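Local coordinates for protein Alpha/beta hydrolase (Streptomyces albidoflavus, PDB 6KSU) that probably cyclises non-ribosomal peptides by macrolactamization, acting as a stand-alone cyclase related to penicillin-binding proteins and beta-lactamases, at residues G46-V51 / A347-S352; G320-H325 / R337-R342; S50-G55 / L272-T277. All coordinates share one frame; numbering follows the deposited sequence.

Contact 1: G46-V51 / A347-S352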
ATOM      1  N   GLY A  46       3.154 -20.663   2.638  1.00 25.20           N
ATOM      2  CA  GLY A  46       3.496 -20.711   1.226  1.00 18.80           C
ATOM      3  C   GLY A  46       3.903 -19.328   0.772  1.00 22.37           C
ATOM      4  O   GLY A  46       3.548 -18.313   1.387  1.00 21.59           O
ATOM      5  N   ALA A  47       4.682 -19.289  -0.303  1.00 22.83           N
ATOM      6  CA  ALA A  47       5.201 -17.998  -0.732  1.00 19.49           C
ATOM      7  C   ALA A  47       5.615 -18.084  -2.186  1.00 22.91           C
ATOM      8  O   ALA A  47       5.894 -19.166  -2.719  1.00 23.35           O
ATOM      9  CB  ALA A  47       6.380 -17.548   0.154  1.00 20.16           C
ATOM     10  N   GLN A  48       5.623 -16.922  -2.829  1.00 16.51           N
ATOM     11  CA  GLN A  48       6.199 -16.771  -4.157  1.00 22.19           C
ATOM     12  C   GLN A  48       7.149 -15.594  -4.114  1.00 19.33           C
ATOM     13  O   GLN A  48       6.858 -14.581  -3.470  1.00 18.70           O
ATOM     14  CB  GLN A  48       5.154 -16.521  -5.257  1.00 18.34           C
ATOM     15  CG  GLN A  48       4.083 -17.573  -5.400  1.00 22.87           C
ATOM     16  CD  GLN A  48       2.897 -17.058  -6.215  1.00 24.21           C
ATOM     17  OE1 GLN A  48       2.582 -15.868  -6.190  1.00 30.46           O
ATOM     18  NE2 GLN A  48       2.248 -17.956  -6.956  1.00 17.80           N
ATOM     19  N   LEU A  49       8.289 -15.751  -4.778  1.00 18.51           N
ATOM     20  CA  LEU A  49       9.240 -14.673  -4.993  1.00 23.33           C
ATOM     21  C   LEU A  49       9.606 -14.684  -6.467  1.00 20.89           C
ATOM     22  O   LEU A  49       9.990 -15.724  -7.018  1.00 21.12           O
ATOM     23  CB  LEU A  49      10.485 -14.818  -4.105  1.00 20.48           C
ATOM     24  CG  LEU A  49      11.629 -13.815  -4.336  1.00 21.39           C
ATOM     25  CD1 LEU A  49      11.312 -12.410  -3.740  1.00 23.09           C
ATOM     26  CD2 LEU A  49      12.919 -14.352  -3.768  1.00 22.73           C
ATOM     27  N   SER A  50       9.426 -13.555  -7.125  1.00 22.34           N
ATOM     28  CA  SER A  50       9.803 -13.443  -8.526  1.00 17.71           C
ATOM     29  C   SER A  50      10.733 -12.258  -8.657  1.00 17.12           C
ATOM     30  O   SER A  50      10.443 -11.197  -8.115  1.00 16.04           O
ATOM     31  CB  SER A  50       8.571 -13.277  -9.414  1.00 21.18           C
ATOM     32  OG  SER A  50       7.730 -14.417  -9.309  1.00 22.80           O
ATOM     33  N   VAL A  51      11.850 -12.449  -9.349  1.00 22.21           N
ATOM     34  CA  VAL A  51      12.859 -11.414  -9.544  1.00 22.25           C
ATOM     35  C   VAL A  51      13.137 -11.283 -11.029  1.00 25.37           C
ATOM     36  O   VAL A  51      13.526 -12.263 -11.676  1.00 23.68           O
ATOM     37  CB  VAL A  51      14.164 -11.743  -8.809  1.00 23.83           C
ATOM     38  CG1 VAL A  51      15.142 -10.581  -8.915  1.00 19.69           C
ATOM     39  CG2 VAL A  51      13.874 -12.132  -7.372  1.00 23.24           C
ATOM     40  N   ALA A 347       9.037  -9.196  -6.477  1.00 14.92           N
ATOM     41  CA  ALA A 347       7.757  -9.219  -5.803  1.00 15.38           C
ATOM     42  C   ALA A 347       7.746 -10.432  -4.909  1.00 22.00           C
ATOM     43  O   ALA A 347       8.330 -11.465  -5.249  1.00 17.32           O
ATOM     44  CB  ALA A 347       6.589  -9.282  -6.780  1.00 16.94           C
ATOM     45  N   LEU A 348       7.106 -10.292  -3.754  1.00 17.01           N
ATOM     46  CA  LEU A 348       6.996 -11.389  -2.809  1.00 19.23           C
ATOM     47  C   LEU A 348       5.536 -11.504  -2.423  1.00 20.55           C
ATOM     48  O   LEU A 348       4.911 -10.489  -2.081  1.00 14.92           O
ATOM     49  CB  LEU A 348       7.878 -11.138  -1.576  1.00 19.56           C
ATOM     50  CG  LEU A 348       7.787 -12.135  -0.435  1.00 17.66           C
ATOM     51  CD1 LEU A 348       8.395 -13.432  -0.852  1.00 16.21           C
ATOM     52  CD2 LEU A 348       8.427 -11.592   0.835  1.00 22.28           C
ATOM     53  N   THR A 349       4.974 -12.715  -2.530  1.00 14.87           N
ATOM     54  CA  THR A 349       3.676 -12.996  -1.925  1.00 15.32           C
ATOM     55  C   THR A 349       3.857 -14.057  -0.847  1.00 22.43           C
ATOM     56  O   THR A 349       4.699 -14.949  -0.974  1.00 17.10           O
ATOM     57  CB  THR A 349       2.611 -13.423  -2.947  1.00 16.98           C
ATOM     58  OG1 THR A 349       3.007 -14.599  -3.685  1.00 16.94           O
ATOM     59  CG2 THR A 349       2.316 -12.273  -3.920  1.00 19.91           C
ATOM     60  N   ALA A 350       3.104 -13.915   0.243  1.00 18.22           N
ATOM     61  CA  ALA A 350       3.149 -14.887   1.318  1.00 22.32           C
ATOM     62  C   ALA A 350       1.747 -15.007   1.877  1.00 23.74           C
ATOM     63  O   ALA A 350       0.975 -14.049   1.851  1.00 27.90           O
ATOM     64  CB  ALA A 350       4.164 -14.502   2.404  1.00 17.84           C
ATOM     65  N   ASN A 351       1.414 -16.197   2.362  1.00 22.22           N
ATOM     66  CA  ASN A 351       0.062 -16.458   2.820  1.00 22.98           C
ATOM     67  C   ASN A 351       0.035 -16.920   4.279  1.00 24.87           C
ATOM     68  O   ASN A 351      -0.859 -17.666   4.675  1.00 21.59           O
ATOM     69  CB  ASN A 351      -0.659 -17.449   1.887  1.00 20.11           C
ATOM     70  CG  ASN A 351      -0.146 -18.906   1.990  1.00 24.29           C
ATOM     71  OD1 ASN A 351       1.012 -19.158   2.322  1.00 28.48           O
ATOM     72  ND2 ASN A 351      -1.017 -19.864   1.663  1.00 20.80           N
ATOM     73  N   SER A 352       0.956 -16.428   5.108  1.00 24.50           N
ATOM     74  CA  SER A 352       0.771 -16.512   6.557  1.00 24.61           C
ATOM     75  C   SER A 352       1.143 -15.179   7.215  1.00 26.55           C
ATOM     76  O   SER A 352       1.836 -14.346   6.633  1.00 24.66           O
ATOM     77  CB  SER A 352       1.584 -17.649   7.184  1.00 21.48           C
ATOM     78  OG  SER A 352       2.947 -17.291   7.226  1.00 25.92           O
TER
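Gln48 and Thr349 face each other as a hydrogen-bonded pair of two antiparallel strands, and their side chains run side by side off the same face of the sheet. The glutamine can be followed outward atom by atom. Its CB lies 3.3 Å from Thr349 OG1, and CG, set anti to the carbonyl carbon (chi1 -58°), carries the extended chain past that hydroxyl. The amide then turns OE1 back to it: Thr349 OG1 donates to Gln48 OE1 at 2.8 Å, reaching the oxygen well bent from the C=O direction (114°) and tilted out of the amide plane. OE1 also accepts from the backbone of Ala261, while NE2 gives its hydrogens to the carbonyls of Thr74 and Thr77, so both ends of this buried amide are satisfied and its rotation is fixed.

Beneath the side chains the backbones pair both ways: Gln48 N meets Thr349 O at 2.9 Å and Thr349 N meets Gln48 O at 2.8 Å, with a second such couple between Ser50 and Ala347. On the other face Leu348 lays CD1 4.1 Å from Leu49 CB, and Ala47 stands beside Ala350. Past the strand end, Asn351 N still reaches Gly46 O, at 3.2 Å, while its side-chain amide ND2 is held by the carbonyls of Glu229 and Leu64.

These are neighbouring strands of the seven-stranded antiparallel sheet, 46-53 next to its edge strand 56-63 and 344-350 one further in, beside 332-339. Helix 23-41 packs on the leucine face through Val31 and Phe35, and helix 261-268 lies against Ser50 and Ala347 on the opposite face.

Contact 2: G320-H325 / R337-R342; sequences GAWYGH and RIHPDR
His339 crosses Trp322 at about a right angle, and two parts of the histidine use the indole differently. Its CB sits over the six-membered ring, 3.7 Å from the centroid and almost on the ring normal, a CH-pi contact. Farther out, the imidazole turns its edge to the face of the five-membered ring in a T-shaped pair, with centroids 5.0 Å apart and planes at 64°; CD2 is the atom that comes down, 3.8 Å from Trp322 NE1. With CG anti to the backbone N (chi1 -168°), the imidazole continues from CB toward the five-membered ring. Both ring nitrogens of His339 are engaged: Arg342 N donates to ND1 at 3.0 Å, nearly in the ring plane, and NE2 bonds to the carbonyl of Asp319. These two bonds fix the rotation of the ring whose edge meets the tryptophan.

On the other face of the hairpin, Tyr323 crosses Pro340, its CD2 packing 3.8 Å from the proline CD. Arg337 bends at chi2 and carries its guanidinium along the partner strand to His325, where NH1 makes only a weak bond to His325 O, met at the guanidinium edge; its stronger partner is Asp326, in a salt bridge.

Tyr323 and Ile338 pair through both backbone bonds, Tyr323 N to Ile338 O at 2.9 Å and Ile338 N back to Tyr323 O. The strands form a beta hairpin of the antiparallel sheet in the penicillin-binding-protein/beta-lactamase fold. His325 touches Ser83 and Lys86, which fit the family's SxxK pattern, and Tyr174, possibly its YxN-type tyrosine, so this part of the strand probably borders the active site.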
ATOM      1  N   GLY A 320      20.182   4.959  -4.871  1.00 35.30           N
ATOM      2  CA  GLY A 320      19.674   3.970  -3.948  1.00 38.02           C
ATOM      3  C   GLY A 320      18.182   4.032  -3.732  1.00 33.19           C
ATOM      4  O   GLY A 320      17.668   3.418  -2.795  1.00 34.49           O
ATOM      5  N   ALA A 321      17.466   4.760  -4.574  1.00 32.09           N
ATOM      6  CA  ALA A 321      16.029   4.923  -4.421  1.00 34.98           C
ATOM      7  C   ALA A 321      15.295   3.739  -5.042  1.00 33.10           C
ATOM      8  O   ALA A 321      15.497   3.420  -6.220  1.00 29.41           O
ATOM      9  CB  ALA A 321      15.578   6.224  -5.085  1.00 29.27           C
ATOM     10  N   TRP A 322      14.434   3.097  -4.260  1.00 27.33           N
ATOM     11  CA  TRP A 322      13.590   2.030  -4.772  1.00 27.07           C
ATOM     12  C   TRP A 322      12.135   2.436  -4.667  1.00 28.30           C
ATOM     13  O   TRP A 322      11.747   3.185  -3.765  1.00 25.39           O
ATOM     14  CB  TRP A 322      13.779   0.719  -4.011  1.00 28.56           C
ATOM     15  CG  TRP A 322      15.064   0.032  -4.288  1.00 28.92           C
ATOM     16  CD1 TRP A 322      16.304   0.431  -3.882  1.00 31.27           C
ATOM     17  CD2 TRP A 322      15.250  -1.191  -5.023  1.00 30.08           C
ATOM     18  NE1 TRP A 322      17.256  -0.471  -4.317  1.00 35.46           N
ATOM     19  CE2 TRP A 322      16.635  -1.468  -5.025  1.00 32.85           C
ATOM     20  CE3 TRP A 322      14.386  -2.072  -5.676  1.00 28.87           C
ATOM     21  CZ2 TRP A 322      17.173  -2.594  -5.650  1.00 31.56           C
ATOM     22  CZ3 TRP A 322      14.924  -3.193  -6.299  1.00 29.83           C
ATOM     23  CH2 TRP A 322      16.304  -3.438  -6.278  1.00 31.79           C
ATOM     24  N   TYR A 323      11.328   1.911  -5.585  1.00 23.41           N
ATOM     25  CA  TYR A 323       9.911   2.211  -5.614  1.00 22.03           C
ATOM     26  C   TYR A 323       9.120   0.926  -5.452  1.00 21.18           C
ATOM     27  O   TYR A 323       9.573  -0.149  -5.850  1.00 28.07           O
ATOM     28  CB  TYR A 323       9.521   2.935  -6.916  1.00 24.87           C
ATOM     29  CG  TYR A 323      10.364   4.174  -7.147  1.00 26.02           C
ATOM     30  CD1 TYR A 323       9.938   5.406  -6.692  1.00 27.92           C
ATOM     31  CD2 TYR A 323      11.611   4.091  -7.775  1.00 22.38           C
ATOM     32  CE1 TYR A 323      10.716   6.545  -6.870  1.00 32.38           C
ATOM     33  CE2 TYR A 323      12.391   5.213  -7.965  1.00 27.33           C
ATOM     34  CZ  TYR A 323      11.940   6.445  -7.515  1.00 29.10           C
ATOM     35  OH  TYR A 323      12.716   7.571  -7.690  1.00 22.81           O
ATOM     36  N   GLY A 324       7.927   1.052  -4.875  1.00 19.24           N
ATOM     37  CA  GLY A 324       7.027  -0.074  -4.821  1.00 23.33           C
ATOM     38  C   GLY A 324       5.768   0.185  -4.028  1.00 24.00           C
ATOM     39  O   GLY A 324       5.227   1.295  -4.041  1.00 21.73           O
ATOM     40  N   HIS A 325       5.295  -0.845  -3.338  1.00 21.88           N
ATOM     41  CA  HIS A 325       4.053  -0.788  -2.581  1.00 20.36           C
ATOM     42  C   HIS A 325       4.017  -2.019  -1.698  1.00 24.90           C
ATOM     43  O   HIS A 325       4.636  -3.038  -2.009  1.00 21.57           O
ATOM     44  CB  HIS A 325       2.828  -0.756  -3.503  1.00 18.83           C
ATOM     45  CG  HIS A 325       1.709   0.085  -2.984  1.00 22.44           C
ATOM     46  ND1 HIS A 325       0.943  -0.288  -1.899  1.00 19.38           N
ATOM     47  CD2 HIS A 325       1.211   1.276  -3.408  1.00 21.49           C
ATOM     48  CE1 HIS A 325       0.022   0.635  -1.676  1.00 19.45           C
ATOM     49  NE2 HIS A 325       0.164   1.597  -2.575  1.00 19.01           N
ATOM     50  N   ARG A 337       8.815  -4.214  -5.447  1.00 20.12           N
ATOM     51  CA  ARG A 337       9.930  -3.273  -5.426  1.00 23.04           C
ATOM     52  C   ARG A 337      10.532  -3.171  -6.811  1.00 24.83           C
ATOM     53  O   ARG A 337      10.807  -4.197  -7.446  1.00 20.97           O
ATOM     54  CB  ARG A 337      11.016  -3.691  -4.424  1.00 19.79           C
ATOM     55  CG  ARG A 337      10.582  -3.635  -2.984  1.00 23.28           C
ATOM     56  CD  ARG A 337      10.360  -2.188  -2.496  1.00 20.47           C
ATOM     57  NE  ARG A 337      10.133  -2.133  -1.055  1.00 20.51           N
ATOM     58  CZ  ARG A 337       8.962  -2.382  -0.467  1.00 24.67           C
ATOM     59  NH1 ARG A 337       7.894  -2.675  -1.203  1.00 22.18           N
ATOM     60  NH2 ARG A 337       8.841  -2.304   0.857  1.00 24.33           N
ATOM     61  N   ILE A 338      10.772  -1.935  -7.257  1.00 22.30           N
ATOM     62  CA  ILE A 338      11.228  -1.642  -8.615  1.00 22.14           C
ATOM     63  C   ILE A 338      12.418  -0.698  -8.538  1.00 25.11           C
ATOM     64  O   ILE A 338      12.362   0.317  -7.836  1.00 24.89           O
ATOM     65  CB  ILE A 338      10.118  -0.983  -9.447  1.00 19.84           C
ATOM     66  CG1 ILE A 338       8.850  -1.836  -9.473  1.00 17.17           C
ATOM     67  CG2 ILE A 338      10.619  -0.648 -10.813  1.00 19.39           C
ATOM     68  CD1 ILE A 338       7.650  -1.091  -9.958  1.00 20.20           C
ATOM     69  N   HIS A 339      13.477  -1.003  -9.270  1.00 28.77           N
ATOM     70  CA  HIS A 339      14.586  -0.063  -9.433  1.00 26.64           C
ATOM     71  C   HIS A 339      14.705   0.228 -10.915  1.00 25.99           C
ATOM     72  O   HIS A 339      15.380  -0.522 -11.638  1.00 28.45           O
ATOM     73  CB  HIS A 339      15.903  -0.606  -8.894  1.00 28.55           C
ATOM     74  CG  HIS A 339      16.979   0.434  -8.799  1.00 33.51           C
ATOM     75  ND1 HIS A 339      17.690   0.876  -9.898  1.00 33.61           N
ATOM     76  CD2 HIS A 339      17.461   1.125  -7.741  1.00 30.64           C
ATOM     77  CE1 HIS A 339      18.576   1.777  -9.516  1.00 32.31           C
ATOM     78  NE2 HIS A 339      18.455   1.948  -8.211  1.00 32.83           N
ATOM     79  N   PRO A 340      14.090   1.304 -11.409  1.00 26.60           N
ATOM     80  CA  PRO A 340      14.048   1.508 -12.863  1.00 27.83           C
ATOM     81  C   PRO A 340      15.420   1.540 -13.508  1.00 33.09           C
ATOM     82  O   PRO A 340      15.610   0.943 -14.585  1.00 28.72           O
ATOM     83  CB  PRO A 340      13.317   2.845 -13.011  1.00 24.55           C
ATOM     84  CG  PRO A 340      12.567   2.989 -11.730  1.00 29.33           C
ATOM     85  CD  PRO A 340      13.395   2.372 -10.675  1.00 23.41           C
ATOM     86  N   ASP A 341      16.402   2.173 -12.866  1.00 26.65           N
ATOM     87  CA  ASP A 341      17.638   2.419 -13.602  1.00 35.98           C
ATOM     88  C   ASP A 341      18.442   1.142 -13.778  1.00 35.97           C
ATOM     89  O   ASP A 341      19.069   0.945 -14.827  1.00 36.75           O
ATOM     90  CB  ASP A 341      18.453   3.526 -12.934  1.00 31.96           C
ATOM     91  CG  ASP A 341      17.871   4.908 -13.210  1.00 38.37           C
ATOM     92  OD1 ASP A 341      16.823   4.989 -13.888  1.00 37.87           O
ATOM     93  OD2 ASP A 341      18.462   5.913 -12.767  1.00 47.31           O
ATOM     94  N   ARG A 342      18.395   0.250 -12.797  1.00 27.66           N
ATOM     95  CA  ARG A 342      19.020  -1.056 -12.919  1.00 30.53           C
ATOM     96  C   ARG A 342      18.109  -2.100 -13.568  1.00 26.90           C
ATOM     97  O   ARG A 342      18.507  -3.264 -13.669  1.00 29.43           O
ATOM     98  CB  ARG A 342      19.481  -1.533 -11.537  1.00 30.08           C
ATOM     99  CG  ARG A 342      20.540  -0.642 -10.916  1.00 30.03           C
ATOM    100  CD  ARG A 342      20.793  -0.965  -9.440  1.00 32.37           C
ATOM    101  NE  ARG A 342      21.228  -2.349  -9.288  1.00 40.64           N
ATOM    102  CZ  ARG A 342      21.386  -2.969  -8.127  1.00 44.32           C
ATOM    103  NH1 ARG A 342      21.156  -2.326  -6.988  1.00 49.62           N
ATOM    104  NH2 ARG A 342      21.783  -4.239  -8.107  1.00 47.24           N
TER

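Contact 3: S50-G55 / L272-T277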
ATOM      1  N   SER A  50       9.426 -13.555  -7.125  1.00 22.34           N
ATOM      2  CA  SER A  50       9.803 -13.443  -8.526  1.00 17.71           C
ATOM      3  C   SER A  50      10.733 -12.258  -8.657  1.00 17.12           C
ATOM      4  O   SER A  50      10.443 -11.197  -8.115  1.00 16.04           O
ATOM      5  CB  SER A  50       8.571 -13.277  -9.414  1.00 21.18           C
ATOM      6  OG  SER A  50       7.730 -14.417  -9.309  1.00 22.80           O
ATOM      7  N   VAL A  51      11.850 -12.449  -9.349  1.00 22.21           N
ATOM      8  CA  VAL A  51      12.859 -11.414  -9.544  1.00 22.25           C
ATOM      9  C   VAL A  51      13.137 -11.283 -11.029  1.00 25.37           C
ATOM     10  O   VAL A  51      13.526 -12.263 -11.676  1.00 23.68           O
ATOM     11  CB  VAL A  51      14.164 -11.743  -8.809  1.00 23.83           C
ATOM     12  CG1 VAL A  51      15.142 -10.581  -8.915  1.00 19.69           C
ATOM     13  CG2 VAL A  51      13.874 -12.132  -7.372  1.00 23.24           C
ATOM     14  N   TYR A  52      12.946 -10.079 -11.572  1.00 23.70           N
ATOM     15  CA  TYR A  52      13.405  -9.763 -12.913  1.00 23.50           C
ATOM     16  C   TYR A  52      14.702  -8.980 -12.779  1.00 27.26           C
ATOM     17  O   TYR A  52      14.750  -7.963 -12.080  1.00 25.47           O
ATOM     18  CB  TYR A  52      12.353  -8.988 -13.702  1.00 22.74           C
ATOM     19  CG  TYR A  52      12.796  -8.594 -15.095  1.00 25.12           C
ATOM     20  CD1 TYR A  52      12.713  -9.486 -16.178  1.00 29.44           C
ATOM     21  CD2 TYR A  52      13.318  -7.332 -15.326  1.00 24.73           C
ATOM     22  CE1 TYR A  52      13.130  -9.087 -17.465  1.00 28.10           C
ATOM     23  CE2 TYR A  52      13.729  -6.944 -16.562  1.00 29.57           C
ATOM     24  CZ  TYR A  52      13.640  -7.815 -17.637  1.00 26.00           C
ATOM     25  OH  TYR A  52      14.070  -7.352 -18.856  1.00 29.37           O
ATOM     26  N   ARG A  53      15.759  -9.475 -13.419  1.00 31.19           N
ATOM     27  CA  ARG A  53      17.079  -8.882 -13.275  1.00 31.60           C
ATOM     28  C   ARG A  53      17.967  -9.362 -14.417  1.00 35.32           C
ATOM     29  O   ARG A  53      17.975 -10.552 -14.753  1.00 35.38           O
ATOM     30  CB  ARG A  53      17.692  -9.240 -11.918  1.00 32.46           C
ATOM     31  CG  ARG A  53      19.215  -9.198 -11.916  1.00 39.20           C
ATOM     32  CD  ARG A  53      19.793  -8.878 -10.553  1.00 41.11           C
ATOM     33  NE  ARG A  53      19.722 -10.003  -9.636  1.00 39.90           N
ATOM     34  CZ  ARG A  53      20.587 -10.192  -8.647  1.00 48.45           C
ATOM     35  NH1 ARG A  53      21.583  -9.329  -8.466  1.00 42.04           N
ATOM     36  NH2 ARG A  53      20.452 -11.233  -7.837  1.00 52.02           N
ATOM     37  N   ASP A  54      18.688  -8.424 -15.023  1.00 40.12           N
ATOM     38  CA  ASP A  54      19.582  -8.709 -16.147  1.00 38.22           C
ATOM     39  C   ASP A  54      18.817  -9.262 -17.344  1.00 42.72           C
ATOM     40  O   ASP A  54      19.300 -10.144 -18.060  1.00 44.18           O
ATOM     41  CB  ASP A  54      20.705  -9.651 -15.725  1.00 45.48           C
ATOM     42  CG  ASP A  54      21.713  -8.969 -14.828  1.00 48.84           C
ATOM     43  OD1 ASP A  54      22.094  -9.556 -13.797  1.00 53.28           O
ATOM     44  OD2 ASP A  54      22.113  -7.832 -15.167  1.00 55.32           O
ATOM     45  N   GLY A  55      17.622  -8.716 -17.574  1.00 37.35           N
ATOM     46  CA  GLY A  55      16.787  -9.094 -18.692  1.00 32.69           C
ATOM     47  C   GLY A  55      16.046 -10.409 -18.554  1.00 33.66           C
ATOM     48  O   GLY A  55      15.328 -10.793 -19.478  1.00 34.12           O
ATOM     49  N   LEU A 272      10.823  -0.019 -16.217  1.00 23.88           N
ATOM     50  CA  LEU A 272      12.262  -0.167 -16.112  1.00 24.04           C
ATOM     51  C   LEU A 272      12.962   0.455 -17.302  1.00 24.96           C
ATOM     52  O   LEU A 272      12.361   0.700 -18.356  1.00 22.32           O
ATOM     53  CB  LEU A 272      12.641  -1.638 -15.982  1.00 26.49           C
ATOM     54  CG  LEU A 272      11.741  -2.450 -15.058  1.00 27.71           C
ATOM     55  CD1 LEU A 272      12.075  -3.956 -15.204  1.00 23.87           C
ATOM     56  CD2 LEU A 272      11.963  -2.008 -13.639  1.00 23.54           C
ATOM     57  N   ALA A 273      14.254   0.725 -17.093  1.00 23.82           N
ATOM     58  CA  ALA A 273      15.111   1.264 -18.146  1.00 28.69           C
ATOM     59  C   ALA A 273      14.975   0.468 -19.433  1.00 26.18           C
ATOM     60  O   ALA A 273      14.776   1.035 -20.513  1.00 28.82           O
ATOM     61  CB  ALA A 273      16.569   1.258 -17.680  1.00 28.96           C
ATOM     62  N   ASP A 274      15.075  -0.861 -19.337  1.00 29.98           N
ATOM     63  CA  ASP A 274      15.054  -1.743 -20.497  1.00 29.95           C
ATOM     64  C   ASP A 274      13.643  -2.013 -21.026  1.00 31.03           C
ATOM     65  O   ASP A 274      13.422  -3.042 -21.675  1.00 42.16           O
ATOM     66  CB  ASP A 274      15.757  -3.062 -20.152  1.00 32.23           C
ATOM     67  CG  ASP A 274      14.983  -3.893 -19.129  1.00 32.68           C
ATOM     68  OD1 ASP A 274      13.976  -3.387 -18.578  1.00 32.81           O
ATOM     69  OD2 ASP A 274      15.378  -5.056 -18.876  1.00 31.16           O
ATOM     70  N   ARG A 275      12.691  -1.118 -20.767  1.00 28.08           N
ATOM     71  CA  ARG A 275      11.294  -1.361 -21.112  1.00 31.44           C
ATOM     72  C   ARG A 275      11.064  -1.563 -22.612  1.00 33.30           C
ATOM     73  O   ARG A 275      10.012  -2.087 -22.997  1.00 24.17           O
ATOM     74  CB  ARG A 275      10.429  -0.196 -20.622  1.00 28.33           C
ATOM     75  CG  ARG A 275      10.720   1.092 -21.384  1.00 34.71           C
ATOM     76  CD  ARG A 275       9.790   2.244 -21.034  1.00 31.81           C
ATOM     77  NE  ARG A 275       8.750   2.455 -22.042  1.00 35.46           N
ATOM     78  CZ  ARG A 275       7.448   2.428 -21.770  1.00 35.57           C
ATOM     79  NH1 ARG A 275       7.043   2.215 -20.524  1.00 36.34           N
ATOM     80  NH2 ARG A 275       6.549   2.633 -22.722  1.00 33.99           N
ATOM     81  N   LYS A 276      11.996  -1.140 -23.473  1.00 35.75           N
ATOM     82  CA  LYS A 276      11.784  -1.359 -24.906  1.00 39.18           C
ATOM     83  C   LYS A 276      11.906  -2.837 -25.284  1.00 41.03           C
ATOM     84  O   LYS A 276      11.445  -3.225 -26.359  1.00 44.02           O
ATOM     85  CB  LYS A 276      12.751  -0.511 -25.747  1.00 40.43           C
ATOM     86  CG  LYS A 276      12.635   1.018 -25.562  1.00 51.68           C
ATOM     87  CD  LYS A 276      11.345   1.614 -26.136  1.00 55.02           C
ATOM     88  CE  LYS A 276      10.695   2.609 -25.167  1.00 52.39           C
ATOM     89  NZ  LYS A 276       9.405   3.156 -25.706  1.00 49.41           N
ATOM     90  N   THR A 277      12.499  -3.671 -24.423  1.00 42.98           N
ATOM     91  CA  THR A 277      12.520  -5.111 -24.647  1.00 38.75           C
ATOM     92  C   THR A 277      11.217  -5.790 -24.255  1.00 42.47           C
ATOM     93  O   THR A 277      11.019  -6.961 -24.598  1.00 39.98           O
ATOM     94  CB  THR A 277      13.645  -5.780 -23.855  1.00 36.60           C
ATOM     95  OG1 THR A 277      13.272  -5.851 -22.471  1.00 41.02           O
ATOM     96  CG2 THR A 277      14.954  -5.014 -24.003  1.00 39.94           C
TER
HETATM   97  O   HOH W   1      16.964  -6.383 -16.388  1.00 30.36           O
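A tyrosine-carboxylate hydrogen bond, backed by a small apolar touch, joins the end of strand 46-53 to the loop between helices 261-268 and 286-293, at a partly buried site whose centre is about 23 Å from the centre of the chain. Tyr52 and Asp274 approach from opposite directions. Tyr52 OH donates to Asp274 OD2 at 2.6 Å; the oxygen lies at the edge of the phenol ring, near its plane, yet the hydroxyl comes from above the carboxylate plane, 36° out of it, and the two flat groups are turned 56° against each other. Tyr52 holds CG anti to its own backbone nitrogen (chi1 178°), which sends the ring across to the loop, where CD2 meets Leu272 CD1 at 3.6 Å.

The loop is braced from within: Leu272 to Arg275 makes a type I turn, and Asp274 O takes two donors from Thr277, its OG1 at 2.9 Å, nearly straight on the carbonyl, and its backbone N at 3.0 Å. From outside, Ser343 OG accepts from Asp274 N, and Arg269 makes a cation-pi contact with the Tyr52 ring.

A water extends the link to the turn beyond the strand, accepting from Gly55 N at 2.7 Å and donating to Asp274 OD2 at 3.2 Å. OD2 thus receives both the phenol and the water, two donors that would be expected to stabilise the negative charge of a partly exposed aspartate.

After the N-terminal helix 23-41, strand 46-53 serves two contacts: contact 1 through 46-51 and contact 3 through 50-55, which share Ser50 and Val51. Contact 3 closes first, some 217 residues on, at the loop after helix 261-268. The hairpin of contact 2 then opens and closes locally, wholly after contact 3. Last, the chain returns in strand 344-350 to close contact 1, which starts from the same stretch as contact 3 and whose long loop encloses contact 2. Contacts 1 and 2 lie in one sheet, where strands 332-339 and 344-350 are neighbours. Contacts 2 and 3 touch directly: Ile338 CG2 packs 3.4 Å from Leu272 CD2, tying the loop to the hairpin.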